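Local coordinates for MutT/nudix family protein (PDB 4HFQ), which hydrolyses UDP-X compounds, including precursors of peptidoglycan biosynthesis, as a diphosphatase of the Nudix family, at residues I76-K81 and C150-G155. Sequence-based numbering, arbitrary orientation.
Sequences IVEDEK and CKLLDG
Ile-76 and Cys-150 mark the point where two parallel strands start to splay: their CA atoms are 5.3 Å apart, and beyond them the chains diverge. The first strand runs into a type I' turn from Glu-78 to Lys-81, closed by backbone bonds in both directions between those two residues, which makes strands 69-78 and 81-87 a two-residue beta hairpin; the second turns a corner at Asp-154. Water fills in where direct strand pairing has lapsed. One molecule accepts from Val-77 N at 2.8 Å and donates to Cys-150 O at 2.7 Å, bridging backbone to backbone. A second lies farther along the opening, accepting from Leu-152 N and donating to Glu-78 OE2 at 2.7 Å, so here a carboxylate reaches over in place of main chain.

The apolar part of the contact is Ile-76 against Leu-152, whose side chains cross at about a right angle. A chi1 of -60° puts Ile-76 CG1 beside the backbone N and CG2 opposite that N, setting the CG2 methyl 3.7 Å from Leu-152 CG, while Ile-76 CD1 meets Leu-152 CD2 at 3.8 Å. Ile-76 CG1 also touches Cys-150 CB, at 4.2 Å. Glu-78 extends beyond CG, bringing OE2 to 3.9 Å from Leu-152 CD1; its other oxygen, OE1, bonds a glycerol probably left from crystallisation.

Both strands belong to the mixed sheet of the Nudix domain, and each keeps a partner on its far flank: Ile-76 pairs with Cys-83 of the hairpin's return strand, Lys-151 with Lys-123 of strand 120-132. Just before the split, Cys-150 still bonds the backbone of Trp-75. Helix 106-118 packs against the sheet here, its Ile-114 touching both Cys-150 and Leu-152, whereas Val-77 contacts Tyr-194 of helix 184-194.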
# COMPACT_ATOMS: atom_id res chain seq x y z
N ILE A 76 -18.15 -11.12 7.17
CA ILE A 76 -19.12 -11.54 8.20
C ILE A 76 -19.96 -12.66 7.61
O ILE A 76 -20.66 -12.46 6.63
CB ILE A 76 -20.02 -10.34 8.56
CG1 ILE A 76 -19.17 -9.16 9.09
CG2 ILE A 76 -21.10 -10.75 9.56
CD1 ILE A 76 -19.79 -7.80 8.87
N VAL A 77 -19.84 -13.84 8.21
CA VAL A 77 -20.59 -15.02 7.72
C VAL A 77 -21.63 -15.45 8.74
O VAL A 77 -21.30 -15.64 9.90
CB VAL A 77 -19.67 -16.20 7.38
CG1 VAL A 77 -20.46 -17.47 7.02
CG2 VAL A 77 -18.70 -15.84 6.25
N GLU A 78 -22.88 -15.59 8.28
CA GLU A 78 -23.96 -16.10 9.12
C GLU A 78 -24.74 -17.10 8.29
O GLU A 78 -25.09 -16.82 7.15
CB GLU A 78 -24.88 -14.96 9.56
CG GLU A 78 -24.20 -13.99 10.51
CD GLU A 78 -25.10 -12.90 11.01
OE1 GLU A 78 -26.34 -12.97 10.80
OE2 GLU A 78 -24.57 -11.96 11.64
N ASP A 79 -24.97 -18.28 8.86
CA ASP A 79 -25.71 -19.35 8.17
C ASP A 79 -25.06 -19.60 6.80
O ASP A 79 -25.74 -19.78 5.79
CB ASP A 79 -27.20 -18.98 8.07
CG ASP A 79 -28.07 -20.14 7.58
OD1 ASP A 79 -27.74 -21.31 7.88
OD2 ASP A 79 -29.08 -19.86 6.90
N GLU A 80 -23.72 -19.58 6.79
CA GLU A 80 -22.90 -19.87 5.60
C GLU A 80 -23.08 -18.87 4.45
O GLU A 80 -22.77 -19.17 3.29
CB GLU A 80 -23.11 -21.33 5.12
CG GLU A 80 -22.88 -22.38 6.20
CD GLU A 80 -21.41 -22.64 6.51
OE1 GLU A 80 -20.55 -21.74 6.32
OE2 GLU A 80 -21.11 -23.76 6.98
N LYS A 81 -23.60 -17.69 4.77
CA LYS A 81 -23.85 -16.65 3.79
C LYS A 81 -23.02 -15.44 4.20
O LYS A 81 -22.73 -15.25 5.39
CB LYS A 81 -25.34 -16.28 3.74
CG LYS A 81 -26.22 -17.42 3.23
CD LYS A 81 -27.66 -16.97 3.05
CE LYS A 81 -28.50 -18.16 2.60
NZ LYS A 81 -29.94 -17.83 2.41
N CYS A 150 -14.97 -11.00 10.84
CA CYS A 150 -15.64 -10.35 11.98
C CYS A 150 -16.95 -11.04 12.32
O CYS A 150 -17.57 -11.67 11.48
CB CYS A 150 -15.92 -8.87 11.71
SG CYS A 150 -14.50 -7.88 11.25
N LYS A 151 -17.35 -10.89 13.58
CA LYS A 151 -18.63 -11.39 14.05
C LYS A 151 -19.46 -10.21 14.54
O LYS A 151 -18.95 -9.35 15.26
CB LYS A 151 -18.38 -12.40 15.18
CG LYS A 151 -19.64 -12.87 15.90
CD LYS A 151 -19.30 -13.84 17.02
CE LYS A 151 -20.56 -14.19 17.81
NZ LYS A 151 -20.38 -15.36 18.71
N LEU A 152 -20.73 -10.16 14.14
CA LEU A 152 -21.64 -9.09 14.58
C LEU A 152 -22.16 -9.38 15.98
O LEU A 152 -22.35 -10.55 16.34
CB LEU A 152 -22.79 -8.88 13.59
CG LEU A 152 -22.39 -8.46 12.17
CD1 LEU A 152 -23.61 -8.22 11.30
CD2 LEU A 152 -21.51 -7.22 12.19
N LEU A 153 -22.31 -8.33 16.77
CA LEU A 153 -22.83 -8.42 18.14
C LEU A 153 -24.20 -7.73 18.22
O LEU A 153 -25.07 -8.02 17.40
CB LEU A 153 -21.80 -7.87 19.15
CG LEU A 153 -20.36 -8.39 19.05
CD1 LEU A 153 -19.38 -7.58 19.89
CD2 LEU A 153 -20.27 -9.88 19.41
N ASP A 154 -24.41 -6.80 19.15
CA ASP A 154 -25.70 -6.11 19.26
C ASP A 154 -25.89 -5.04 18.20
O ASP A 154 -24.93 -4.40 17.76
CB ASP A 154 -25.88 -5.46 20.64
CG ASP A 154 -25.94 -6.48 21.76
OD1 ASP A 154 -26.69 -7.47 21.66
OD2 ASP A 154 -25.23 -6.28 22.77
N GLY A 155 -27.14 -4.83 17.80
CA GLY A 155 -27.51 -3.74 16.91
C GLY A 155 -28.66 -4.10 15.99
O GLY A 155 -29.40 -5.06 16.22
O HOH W 1 -18.53 -14.05 10.65
O HOH W 2 -22.16 -12.18 12.75